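Local coordinates for transcriptional regulator AcuR (Rhodobacter sphaeroides 2.4.1, PDB 3BRU), which represses transcription of its own operon as a DNA-binding regulator of the TetR family, probably by binding two operator sequences in the promoter, at residues Leu40-Glu45 and Ser49-Asp54; Leu30-Leu35 and His69-Lys74; Gly131-Glu136 and Ala146-Val151; Ala106-Phe111 and Glu183-Gly188. One frame throughout, in Å; residues are numbered along the deposited sequence.

Contact 1. Residues Leu40-Glu45 and Ser49-Asp54; sequences LEHLTE and SSVGVD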
loop_
_atom_site.group_PDB
_atom_site.type_symbol
_atom_site.label_atom_id
_atom_site.label_comp_id
_atom_site.label_asym_id
_atom_site.label_seq_id
_atom_site.Cartn_x
_atom_site.Cartn_y
_atom_site.Cartn_z
ATOM N N LEU A 40 3.409 17.556 -6.100
ATOM C CA LEU A 40 2.306 16.889 -5.392
ATOM C C LEU A 40 1.365 16.201 -6.342
ATOM O O LEU A 40 0.985 15.050 -6.095
ATOM C CB LEU A 40 1.515 17.837 -4.479
ATOM C CG LEU A 40 2.273 18.427 -3.276
ATOM C CD1 LEU A 40 1.497 19.530 -2.592
ATOM C CD2 LEU A 40 2.749 17.352 -2.250
ATOM N N GLU A 41 1.020 16.857 -7.435
ATOM C CA GLU A 41 0.109 16.257 -8.399
ATOM C C GLU A 41 0.686 15.017 -9.056
ATOM O O GLU A 41 0.010 13.998 -9.141
ATOM C CB GLU A 41 -0.341 17.271 -9.451
ATOM C CG GLU A 41 -1.256 18.354 -8.868
ATOM C CD GLU A 41 -1.622 19.451 -9.880
ATOM O OE1 GLU A 41 -1.099 19.360 -11.018
ATOM O OE2 GLU A 41 -2.403 20.406 -9.544
ATOM N N HIS A 42 1.934 15.096 -9.493
ATOM C CA HIS A 42 2.555 14.039 -10.285
ATOM C C HIS A 42 2.939 12.844 -9.436
ATOM O O HIS A 42 2.770 11.723 -9.868
ATOM C CB HIS A 42 3.783 14.549 -11.043
ATOM C CG HIS A 42 3.455 15.351 -12.260
ATOM N ND1 HIS A 42 3.717 14.906 -13.540
ATOM C CD2 HIS A 42 2.855 16.557 -12.396
ATOM C CE1 HIS A 42 3.301 15.808 -14.411
ATOM N NE2 HIS A 42 2.792 16.830 -13.741
ATOM N N LEU A 43 3.436 13.081 -8.224
ATOM C CA LEU A 43 3.770 11.970 -7.310
ATOM C C LEU A 43 2.622 11.298 -6.559
ATOM O O LEU A 43 2.785 10.151 -6.068
ATOM C CB LEU A 43 4.804 12.395 -6.287
ATOM C CG LEU A 43 6.262 12.310 -6.705
ATOM C CD1 LEU A 43 6.552 13.226 -7.898
ATOM C CD2 LEU A 43 7.101 12.702 -5.478
ATOM N N THR A 44 1.486 11.985 -6.446
ATOM C CA THR A 44 0.260 11.346 -5.925
ATOM C C THR A 44 -0.431 10.509 -7.032
ATOM O O THR A 44 -1.176 9.585 -6.751
ATOM C CB THR A 44 -0.730 12.380 -5.291
ATOM O OG1 THR A 44 -1.123 13.341 -6.269
ATOM C CG2 THR A 44 -0.059 13.130 -4.130
ATOM N N GLU A 45 -0.159 10.840 -8.288
ATOM C CA GLU A 45 -0.776 10.170 -9.414
ATOM C C GLU A 45 0.099 9.010 -9.896
ATOM O O GLU A 45 -0.401 7.916 -10.179
ATOM C CB GLU A 45 -1.031 11.179 -10.533
ATOM C CG GLU A 45 -1.711 10.579 -11.744
ATOM C CD GLU A 45 -2.650 11.546 -12.470
ATOM O OE1 GLU A 45 -2.617 12.790 -12.163
ATOM O OE2 GLU A 45 -3.422 11.045 -13.351
ATOM N N SER A 49 9.785 7.337 -8.661
ATOM C CA SER A 49 10.562 6.643 -9.719
ATOM C C SER A 49 10.113 6.927 -11.164
ATOM O O SER A 49 10.903 6.801 -12.082
ATOM C CB SER A 49 10.571 5.112 -9.537
ATOM O OG SER A 49 10.768 4.710 -8.193
ATOM N N SER A 50 8.838 7.291 -11.342
ATOM C CA SER A 50 8.208 7.501 -12.647
ATOM C C SER A 50 8.364 8.920 -13.167
ATOM O O SER A 50 8.150 9.202 -14.343
ATOM C CB SER A 50 6.712 7.242 -12.508
ATOM O OG SER A 50 6.395 6.000 -13.082
ATOM N N VAL A 51 8.690 9.832 -12.274
ATOM C CA VAL A 51 8.574 11.225 -12.612
ATOM C C VAL A 51 9.936 11.901 -12.573
ATOM O O VAL A 51 10.564 11.974 -11.512
ATOM C CB VAL A 51 7.574 11.921 -11.660
ATOM C CG1 VAL A 51 7.504 13.395 -11.944
ATOM C CG2 VAL A 51 6.192 11.285 -11.810
ATOM N N GLY A 52 10.387 12.403 -13.726
ATOM C CA GLY A 52 11.647 13.127 -13.797
ATOM C C GLY A 52 11.459 14.629 -13.597
ATOM O O GLY A 52 10.334 15.148 -13.659
ATOM N N VAL A 53 12.569 15.322 -13.386
ATOM C CA VAL A 53 12.577 16.761 -13.215
ATOM C C VAL A 53 12.032 17.510 -14.431
ATOM O O VAL A 53 11.305 18.492 -14.271
ATOM C CB VAL A 53 13.999 17.270 -12.837
ATOM C CG1 VAL A 53 14.108 18.811 -12.871
ATOM C CG2 VAL A 53 14.404 16.719 -11.478
ATOM N N ASP A 54 12.375 17.073 -15.639
ATOM C CA ASP A 54 11.872 17.758 -16.819
ATOM C C ASP A 54 10.359 17.746 -16.900
ATOM O O ASP A 54 9.763 18.735 -17.290
ATOM C CB ASP A 54 12.425 17.164 -18.107
ATOM C CG ASP A 54 13.894 17.458 -18.310
ATOM O OD1 ASP A 54 14.452 18.369 -17.637
ATOM O OD2 ASP A 54 14.501 16.763 -19.176
#
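V51 packs against H42 and L43, and this one valine carries its whole side of the contact. Its CG1 methyl lies 4.0 Å from H42 CB. Its other methyl, CG2, sits 4.0 Å from the backbone oxygen of H42 and also faces H42 CB. With CG1 anti to the backbone N (chi1 177°), both methyls meet H42, and CG1 also borders L43. L43 reaches in with one branch: its CD1 stops 4.1 Å from V51 CB. V51 and L43 are buried, and no hydrogen bond crosses here, so this is apolar packing alone. The H42 side is more open. Its ring meets V51 CG1 obliquely, the residue is only partly buried, and its ND1 is hydrogen-bonded to E55. Were V51 cut back to an alanine, the loss of both methyls is likely to open a gap mainly at H42 CB and the H42 oxygen. The contact joins the C-terminal part of helix 31-45 to the turn leading into helix 53-60, whose N-cap is G52. That helix opens the predicted helix-turn-helix. V51 and H42 both also touch I56 on it, while L43 packs on L81 of helix 74-97 and on L129 and L133 of helix 129-135.

Contact 2. Residues Leu30-Leu35 and His69-Lys74; sequences LAHQSL and HYFRNK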
loop_
_atom_site.group_PDB
_atom_site.type_symbol
_atom_site.label_atom_id
_atom_site.label_comp_id
_atom_site.label_asym_id
_atom_site.label_seq_id
_atom_site.Cartn_x
_atom_site.Cartn_y
_atom_site.Cartn_z
ATOM N N LEU A 30 5.636 33.172 -8.541
ATOM C CA LEU A 30 4.920 31.928 -8.245
ATOM C C LEU A 30 5.762 30.634 -8.441
ATOM O O LEU A 30 5.219 29.551 -8.351
ATOM C CB LEU A 30 3.598 31.864 -9.050
ATOM C CG LEU A 30 2.393 32.770 -8.684
ATOM C CD1 LEU A 30 1.307 32.747 -9.749
ATOM C CD2 LEU A 30 1.782 32.414 -7.334
ATOM N N ALA A 31 7.068 30.754 -8.709
ATOM C CA ALA A 31 7.881 29.601 -9.138
ATOM C C ALA A 31 7.911 28.450 -8.119
ATOM O O ALA A 31 7.708 27.283 -8.519
ATOM C CB ALA A 31 9.292 30.006 -9.559
ATOM N N HIS A 32 8.156 28.762 -6.834
ATOM C CA HIS A 32 8.137 27.765 -5.777
ATOM C C HIS A 32 6.781 27.070 -5.604
ATOM O O HIS A 32 6.740 25.823 -5.567
ATOM C CB HIS A 32 8.526 28.380 -4.459
ATOM C CG HIS A 32 8.729 27.384 -3.359
ATOM N ND1 HIS A 32 7.787 27.153 -2.381
ATOM C CD2 HIS A 32 9.772 26.564 -3.078
ATOM C CE1 HIS A 32 8.244 26.238 -1.542
ATOM N NE2 HIS A 32 9.448 25.872 -1.939
ATOM N N GLN A 33 5.674 27.826 -5.477
ATOM C CA GLN A 33 4.397 27.121 -5.394
ATOM C C GLN A 33 4.104 26.259 -6.605
ATOM O O GLN A 33 3.520 25.210 -6.435
ATOM C CB GLN A 33 3.178 27.936 -4.923
ATOM C CG GLN A 33 2.300 28.705 -5.901
ATOM C CD GLN A 33 1.434 27.930 -6.905
ATOM O OE1 GLN A 33 1.221 28.433 -7.991
ATOM N NE2 GLN A 33 0.917 26.766 -6.555
ATOM N N SER A 34 4.500 26.691 -7.801
ATOM C CA SER A 34 4.216 25.947 -9.016
ATOM C C SER A 34 4.941 24.609 -8.968
ATOM O O SER A 34 4.380 23.588 -9.379
ATOM C CB SER A 34 4.681 26.687 -10.270
ATOM O OG SER A 34 4.036 27.922 -10.369
ATOM N N LEU A 35 6.194 24.635 -8.503
ATOM C CA LEU A 35 7.043 23.442 -8.394
ATOM C C LEU A 35 6.427 22.454 -7.411
ATOM O O LEU A 35 6.218 21.290 -7.765
ATOM C CB LEU A 35 8.467 23.811 -8.004
ATOM C CG LEU A 35 9.264 24.463 -9.142
ATOM C CD1 LEU A 35 10.639 24.955 -8.656
ATOM C CD2 LEU A 35 9.392 23.583 -10.419
ATOM N N HIS A 69 17.556 26.875 -7.976
ATOM C CA HIS A 69 17.593 27.924 -6.983
ATOM C C HIS A 69 17.120 27.402 -5.630
ATOM O O HIS A 69 17.700 27.727 -4.592
ATOM C CB HIS A 69 16.695 29.079 -7.424
ATOM C CG HIS A 69 16.707 30.245 -6.479
ATOM N ND1 HIS A 69 17.804 31.071 -6.332
ATOM C CD2 HIS A 69 15.758 30.726 -5.637
ATOM C CE1 HIS A 69 17.527 32.018 -5.449
ATOM N NE2 HIS A 69 16.294 31.829 -5.010
ATOM N N TYR A 70 16.066 26.588 -5.654
ATOM C CA TYR A 70 15.392 26.127 -4.469
ATOM C C TYR A 70 15.834 24.740 -4.034
ATOM O O TYR A 70 15.854 24.456 -2.848
ATOM C CB TYR A 70 13.877 26.154 -4.708
ATOM C CG TYR A 70 13.290 27.559 -4.778
ATOM C CD1 TYR A 70 13.227 28.376 -3.637
ATOM C CD2 TYR A 70 12.810 28.082 -5.980
ATOM C CE1 TYR A 70 12.679 29.675 -3.698
ATOM C CE2 TYR A 70 12.288 29.374 -6.056
ATOM C CZ TYR A 70 12.213 30.161 -4.909
ATOM O OH TYR A 70 11.686 31.416 -4.974
ATOM N N PHE A 71 16.156 23.857 -4.970
ATOM C CA PHE A 71 16.381 22.444 -4.604
ATOM C C PHE A 71 17.692 22.004 -5.182
ATOM O O PHE A 71 18.035 22.429 -6.288
ATOM C CB PHE A 71 15.233 21.554 -5.110
ATOM C CG PHE A 71 13.859 22.063 -4.710
ATOM C CD1 PHE A 71 13.463 22.067 -3.370
ATOM C CD2 PHE A 71 12.987 22.576 -5.671
ATOM C CE1 PHE A 71 12.221 22.546 -3.010
ATOM C CE2 PHE A 71 11.745 23.051 -5.315
ATOM C CZ PHE A 71 11.353 23.030 -3.989
ATOM N N ARG A 72 18.473 21.215 -4.449
ATOM C CA ARG A 72 19.761 20.889 -5.044
ATOM C C ARG A 72 19.676 19.782 -6.059
ATOM O O ARG A 72 20.463 19.736 -6.987
ATOM C CB ARG A 72 20.944 20.741 -4.075
ATOM C CG ARG A 72 20.680 20.293 -2.699
ATOM C CD ARG A 72 22.059 19.958 -2.101
ATOM N NE ARG A 72 22.040 19.776 -0.647
ATOM C CZ ARG A 72 21.415 18.782 -0.007
ATOM N NH1 ARG A 72 20.719 17.856 -0.677
ATOM N NH2 ARG A 72 21.477 18.719 1.318
ATOM N N ASN A 73 18.677 18.936 -5.902
ATOM C CA ASN A 73 18.421 17.812 -6.801
ATOM C C ASN A 73 17.010 17.266 -6.562
ATOM O O ASN A 73 16.290 17.738 -5.659
ATOM C CB ASN A 73 19.467 16.694 -6.602
ATOM C CG ASN A 73 19.757 16.389 -5.118
ATOM O OD1 ASN A 73 18.890 16.456 -4.243
ATOM N ND2 ASN A 73 20.995 16.064 -4.838
ATOM N N LYS A 74 16.644 16.261 -7.361
ATOM C CA LYS A 74 15.364 15.551 -7.226
ATOM C C LYS A 74 15.115 15.036 -5.784
ATOM O O LYS A 74 14.010 15.131 -5.272
ATOM C CB LYS A 74 15.305 14.422 -8.261
ATOM C CG LYS A 74 13.925 13.915 -8.582
ATOM C CD LYS A 74 13.974 12.413 -8.967
ATOM C CE LYS A 74 12.685 11.927 -9.590
ATOM N NZ LYS A 74 12.831 10.491 -10.130
HETATM O O HOH W 1 9.063 31.541 -5.980
#
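H32 and Y70 are the closest backbone pair, with CA atoms 7.6 Å apart, where the first turns of helix 31-45 pass the end of helix 64-70. H32 touches both Y70 and F71. Its CG lies anti to the backbone N (chi1 -171°), which brings the CD2 side of the imidazole against both rings. The H32 edge points at the face of Y70 in a T-shaped pair, with the planes at 59°. H32 CD2 is 3.9 Å from Y70 CD1, toward the rim of the phenol ring. H32 CB adds a CH-pi contact over the same ring. Against F71 the imidazole meets rim to rim, and H32 CD2 is 4.0 Å from F71 CZ. L35 CD1 comes in at the F71 edge, 4.0 Å from CE2. A water bridges the two segments: it accepts from H32 N at 3.0 Å and bonds to Y70 OH at 2.8 Å. Y70 is exposed, whereas F71 and L35 are buried. The three aromatic residues form a cluster at the end of the predicted helix-turn-helix. L35 packs on I56, L57 and A60 of helix 53-60. F71 meets the rings of F67 on helix 64-70 and F77 on helix 74-97.

Contact 3. Residues Gly131-Glu136 and Ala146-Val151; sequences GNLGQE and AALIGV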
loop_
_atom_site.group_PDB
_atom_site.type_symbol
_atom_site.label_atom_id
_atom_site.label_comp_id
_atom_site.label_asym_id
_atom_site.label_seq_id
_atom_site.Cartn_x
_atom_site.Cartn_y
_atom_site.Cartn_z
ATOM N N GLY A 131 1.952 7.031 1.043
ATOM C CA GLY A 131 1.755 5.635 0.673
ATOM C C GLY A 131 2.464 5.331 -0.620
ATOM O O GLY A 131 3.138 4.289 -0.717
ATOM N N ASN A 132 2.307 6.204 -1.623
ATOM C CA ASN A 132 3.030 5.998 -2.903
ATOM C C ASN A 132 4.529 5.879 -2.696
ATOM O O ASN A 132 5.148 4.972 -3.241
ATOM C CB ASN A 132 2.796 7.113 -3.922
ATOM C CG ASN A 132 1.370 7.162 -4.461
ATOM O OD1 ASN A 132 0.463 6.409 -4.040
ATOM N ND2 ASN A 132 1.161 8.062 -5.417
ATOM N N LEU A 133 5.128 6.799 -1.941
ATOM C CA LEU A 133 6.572 6.779 -1.785
ATOM C C LEU A 133 7.002 5.625 -0.875
ATOM O O LEU A 133 8.054 4.991 -1.112
ATOM C CB LEU A 133 7.103 8.101 -1.239
ATOM C CG LEU A 133 6.921 9.397 -2.029
ATOM C CD1 LEU A 133 7.630 10.536 -1.315
ATOM C CD2 LEU A 133 7.414 9.302 -3.441
ATOM N N GLY A 134 6.204 5.366 0.163
ATOM C CA GLY A 134 6.459 4.260 1.093
ATOM C C GLY A 134 6.601 2.905 0.416
ATOM O O GLY A 134 7.539 2.143 0.686
ATOM N N GLN A 135 5.655 2.605 -0.459
ATOM C CA GLN A 135 5.720 1.427 -1.302
ATOM C C GLN A 135 6.958 1.336 -2.206
ATOM O O GLN A 135 7.454 0.234 -2.435
ATOM C CB GLN A 135 4.449 1.295 -2.146
ATOM C CG GLN A 135 4.262 -0.087 -2.743
ATOM C CD GLN A 135 3.879 -1.164 -1.714
ATOM O OE1 GLN A 135 4.634 -1.442 -0.783
ATOM N NE2 GLN A 135 2.722 -1.814 -1.923
ATOM N N GLU A 136 7.453 2.455 -2.737
ATOM C CA GLU A 136 8.660 2.372 -3.573
ATOM C C GLU A 136 9.992 2.631 -2.851
ATOM O O GLU A 136 11.005 2.921 -3.485
ATOM C CB GLU A 136 8.533 3.241 -4.830
ATOM C CG GLU A 136 8.442 4.721 -4.572
ATOM C CD GLU A 136 7.838 5.483 -5.773
ATOM O OE1 GLU A 136 6.953 6.360 -5.499
ATOM O OE2 GLU A 136 8.235 5.197 -6.963
ATOM N N ALA A 146 13.170 7.718 7.148
ATOM C CA ALA A 146 12.833 8.388 8.393
ATOM C C ALA A 146 11.808 9.498 8.167
ATOM O O ALA A 146 10.948 9.759 9.030
ATOM C CB ALA A 146 14.101 8.956 9.033
ATOM N N ALA A 147 11.897 10.164 7.014
ATOM C CA ALA A 147 10.980 11.252 6.731
ATOM C C ALA A 147 9.581 10.669 6.538
ATOM O O ALA A 147 8.622 11.165 7.130
ATOM C CB ALA A 147 11.424 12.031 5.533
ATOM N N LEU A 148 9.467 9.583 5.759
ATOM C CA LEU A 148 8.156 8.951 5.533
ATOM C C LEU A 148 7.576 8.348 6.817
ATOM O O LEU A 148 6.389 8.533 7.112
ATOM C CB LEU A 148 8.202 7.911 4.428
ATOM C CG LEU A 148 8.498 8.392 3.007
ATOM C CD1 LEU A 148 8.869 7.118 2.208
ATOM C CD2 LEU A 148 7.274 9.234 2.386
ATOM N N ILE A 149 8.405 7.638 7.572
ATOM C CA ILE A 149 7.971 7.022 8.818
ATOM C C ILE A 149 7.524 8.107 9.829
ATOM O O ILE A 149 6.546 7.920 10.575
ATOM C CB ILE A 149 9.069 6.085 9.416
ATOM C CG1 ILE A 149 9.347 4.909 8.472
ATOM C CG2 ILE A 149 8.618 5.502 10.760
ATOM C CD1 ILE A 149 10.506 3.959 8.944
ATOM N N GLY A 150 8.236 9.227 9.850
ATOM C CA GLY A 150 7.926 10.343 10.738
ATOM C C GLY A 150 6.513 10.859 10.545
ATOM O O GLY A 150 5.787 11.081 11.529
ATOM N N VAL A 151 6.108 11.051 9.290
ATOM C CA VAL A 151 4.775 11.574 8.966
ATOM C C VAL A 151 3.653 10.597 9.430
ATOM O O VAL A 151 2.674 11.005 10.069
ATOM C CB VAL A 151 4.670 11.828 7.454
ATOM C CG1 VAL A 151 3.298 12.241 7.060
ATOM C CG2 VAL A 151 5.712 12.889 6.991
#
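L148 reaches across to L133 and G134 with both of its methyls. CD2 meets L133, lying 3.8 Å from L133 CB and also touching L133 CD1. CD1 mainly rests on the backbone of the next residue, 3.8 Å from G134 N and 3.9 Å from G134 CA, and is also near L133 CB. The two leucine side chains cross at about a right angle, so the forked end of L148 meets the flank of L133. G134 has no side chain, and L148 CD1 lies directly against its main chain. With its CG anti to the carbonyl carbon (chi1 -65°) and the next torsion extended (165°), L148 carries both methyls over to these two residues. All three residues are buried, and no hydrogen bond passes between the segments. Shortening L148 to an alanine would probably open a gap beside L133 CB and take away the methyl lying on the G134 backbone. The contact is helix-to-helix packing in the all-helical C-terminal domain of a TetR-family repressor. It sets the last turn of helix 129-135 against helix 143-167. Further out, I82 of helix 74-97 touches both L133 and L148. L133 also packs on Y48 and L140, which lie in loops. The second subunit comes close as well: L148 touches L198 of that subunit, and the backbone oxygen of Q135 accepts a hydrogen bond from K197 of the same neighbouring chain. N132, one residue before L133, donates from ND2 to the backbone oxygen of L43 in the DNA-binding part of its own chain.

Contact 4. Residues Ala106-Phe111 and Glu183-Gly188; sequences ARLRLF and EAFWIG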
loop_
_atom_site.group_PDB
_atom_site.type_symbol
_atom_site.label_atom_id
_atom_site.label_comp_id
_atom_site.label_asym_id
_atom_site.label_seq_id
_atom_site.Cartn_x
_atom_site.Cartn_y
_atom_site.Cartn_z
ATOM N N ALA A 106 -17.257 9.737 15.439
ATOM C CA ALA A 106 -17.796 10.517 14.333
ATOM C C ALA A 106 -16.779 11.422 13.636
ATOM O O ALA A 106 -16.915 11.655 12.432
ATOM C CB ALA A 106 -19.064 11.296 14.734
ATOM N N ARG A 107 -15.780 11.931 14.370
ATOM C CA ARG A 107 -14.663 12.662 13.769
ATOM C C ARG A 107 -13.809 11.778 12.858
ATOM O O ARG A 107 -13.247 12.258 11.875
ATOM C CB ARG A 107 -13.730 13.246 14.822
ATOM C CG ARG A 107 -14.339 14.276 15.698
ATOM C CD ARG A 107 -13.450 14.471 16.862
ATOM N NE ARG A 107 -14.209 15.073 17.929
ATOM C CZ ARG A 107 -13.751 15.236 19.169
ATOM N NH1 ARG A 107 -12.524 14.839 19.482
ATOM N NH2 ARG A 107 -14.521 15.809 20.092
ATOM N N LEU A 108 -13.679 10.507 13.214
ATOM C CA LEU A 108 -12.925 9.578 12.382
ATOM C C LEU A 108 -13.687 9.276 11.082
ATOM O O LEU A 108 -13.098 9.201 10.034
ATOM C CB LEU A 108 -12.555 8.299 13.157
ATOM C CG LEU A 108 -11.701 7.305 12.336
ATOM C CD1 LEU A 108 -10.298 7.854 12.024
ATOM C CD2 LEU A 108 -11.623 5.892 12.978
ATOM N N ARG A 109 -14.996 9.102 11.178
ATOM C CA ARG A 109 -15.860 8.882 10.011
ATOM C C ARG A 109 -15.913 10.110 9.111
ATOM O O ARG A 109 -15.935 9.963 7.899
ATOM C CB ARG A 109 -17.268 8.482 10.440
ATOM C CG ARG A 109 -17.303 7.085 11.077
ATOM C CD ARG A 109 -18.741 6.609 11.415
ATOM N NE ARG A 109 -19.028 6.647 12.863
ATOM C CZ ARG A 109 -19.795 7.553 13.490
ATOM N NH1 ARG A 109 -19.977 7.470 14.811
ATOM N NH2 ARG A 109 -20.386 8.553 12.817
ATOM N N LEU A 110 -15.896 11.315 9.701
ATOM C CA LEU A 110 -15.797 12.551 8.917
ATOM C C LEU A 110 -14.505 12.625 8.086
ATOM O O LEU A 110 -14.557 12.925 6.911
ATOM C CB LEU A 110 -15.974 13.801 9.791
ATOM C CG LEU A 110 -15.843 15.141 9.050
ATOM C CD1 LEU A 110 -16.986 15.399 8.009
ATOM C CD2 LEU A 110 -15.797 16.255 10.034
ATOM N N PHE A 111 -13.362 12.327 8.699
ATOM C CA PHE A 111 -12.085 12.298 7.997
ATOM C C PHE A 111 -12.089 11.387 6.771
ATOM O O PHE A 111 -11.652 11.794 5.686
ATOM C CB PHE A 111 -10.920 11.923 8.922
ATOM C CG PHE A 111 -9.729 11.390 8.163
ATOM C CD1 PHE A 111 -8.899 12.251 7.463
ATOM C CD2 PHE A 111 -9.482 10.020 8.099
ATOM C CE1 PHE A 111 -7.839 11.762 6.727
ATOM C CE2 PHE A 111 -8.429 9.519 7.374
ATOM C CZ PHE A 111 -7.603 10.379 6.685
ATOM N N GLU A 183 -2.491 2.266 14.849
ATOM C CA GLU A 183 -1.561 1.739 13.912
ATOM C C GLU A 183 -2.298 0.850 12.923
ATOM O O GLU A 183 -2.058 0.945 11.719
ATOM C CB GLU A 183 -0.421 0.973 14.595
ATOM C CG GLU A 183 0.631 0.541 13.566
ATOM C CD GLU A 183 1.782 -0.251 14.147
ATOM O OE1 GLU A 183 1.691 -0.658 15.331
ATOM O OE2 GLU A 183 2.771 -0.487 13.413
ATOM N N ALA A 184 -3.178 -0.019 13.412
ATOM C CA ALA A 184 -3.957 -0.840 12.492
ATOM C C ALA A 184 -4.826 0.012 11.556
ATOM O O ALA A 184 -4.866 -0.295 10.375
ATOM C CB ALA A 184 -4.785 -1.869 13.216
ATOM N N PHE A 185 -5.474 1.089 12.053
ATOM C CA PHE A 185 -6.182 2.038 11.166
ATOM C C PHE A 185 -5.311 2.565 10.001
ATOM O O PHE A 185 -5.737 2.505 8.850
ATOM C CB PHE A 185 -6.809 3.247 11.904
ATOM C CG PHE A 185 -7.564 4.186 10.975
ATOM C CD1 PHE A 185 -8.893 3.940 10.653
ATOM C CD2 PHE A 185 -6.927 5.252 10.352
ATOM C CE1 PHE A 185 -9.591 4.779 9.757
ATOM C CE2 PHE A 185 -7.609 6.082 9.444
ATOM C CZ PHE A 185 -8.952 5.845 9.155
ATOM N N TRP A 186 -4.120 3.084 10.299
ATOM C CA TRP A 186 -3.265 3.664 9.251
ATOM C C TRP A 186 -2.653 2.639 8.284
ATOM O O TRP A 186 -2.511 2.929 7.067
ATOM C CB TRP A 186 -2.230 4.662 9.833
ATOM C CG TRP A 186 -2.950 5.946 10.197
ATOM C CD1 TRP A 186 -3.390 6.312 11.431
ATOM C CD2 TRP A 186 -3.409 6.960 9.284
ATOM N NE1 TRP A 186 -4.092 7.510 11.352
ATOM C CE2 TRP A 186 -4.116 7.922 10.046
ATOM C CE3 TRP A 186 -3.286 7.148 7.888
ATOM C CZ2 TRP A 186 -4.672 9.078 9.471
ATOM C CZ3 TRP A 186 -3.862 8.283 7.313
ATOM C CH2 TRP A 186 -4.540 9.232 8.108
ATOM N N ILE A 187 -2.322 1.447 8.801
ATOM C CA ILE A 187 -1.939 0.305 7.941
ATOM C C ILE A 187 -3.089 0.011 6.940
ATOM O O ILE A 187 -2.878 -0.062 5.736
ATOM C CB ILE A 187 -1.647 -1.008 8.756
ATOM C CG1 ILE A 187 -0.348 -0.932 9.579
ATOM C CG2 ILE A 187 -1.713 -2.252 7.834
ATOM C CD1 ILE A 187 -0.172 -2.096 10.575
ATOM N N GLY A 188 -4.301 -0.141 7.449
ATOM C CA GLY A 188 -5.426 -0.530 6.608
ATOM C C GLY A 188 -5.900 0.544 5.658
ATOM O O GLY A 188 -6.226 0.255 4.490
#
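L108, F111 and F185 all hold CG anti to the backbone N (chi1 -178° for L108 and for F185), which sends their side chains into the space between the two helices. L108 and F185 point in opposite senses and lie alongside each other. L108 CD1 sits over one face of the F185 ring, 4.0 Å from its centroid, in a CH-pi contact. The nearest ring atom is F185 CZ, 3.8 Å from that methyl. L108 CD2 lies by CE1 of the same ring, at 4.0 Å. F111 CE2 comes to the edge of the F185 ring, 4.1 Å from F185 CE2. The axes of segments 106-111 and 183-188 run nearly parallel (15°), 14.0 Å apart at closest approach, so large side chains span the separation. This is core packing between helix 104-120 and helix 178-199 of the TetR-family C-terminal domain. W186 meets F111. Its CH2 comes 3.6 Å from F111 CZ, with the ring planes oblique at 49°. The indole NE1 is hydrogen-bonded to T159 of helix 143-167. W189 adds a further ring, meeting F111, F185 and W186. On its other flanks F111 packs against F89, L92, L93 and A96 of helix 74-97.

From the N terminus, helix 31-45 enters both early contacts. Contact 2 ties its start to the end of helix 64-70, closing a loop that encloses contact 1. Contact 1 is the short closure within it, from the end of helix 31-45 to the turn before helix 53-60. V53 packs on K74 between the two. Helix 74-97 then leads to the C-terminal domain. There contact 4 closes the long loop from helix 104-120 to helix 178-199, and contact 3 is a short closure within that span. The two pairs follow in series and do not cross. Contacts 1 and 3 join the two domains through L43 with N132 and S49 with E136.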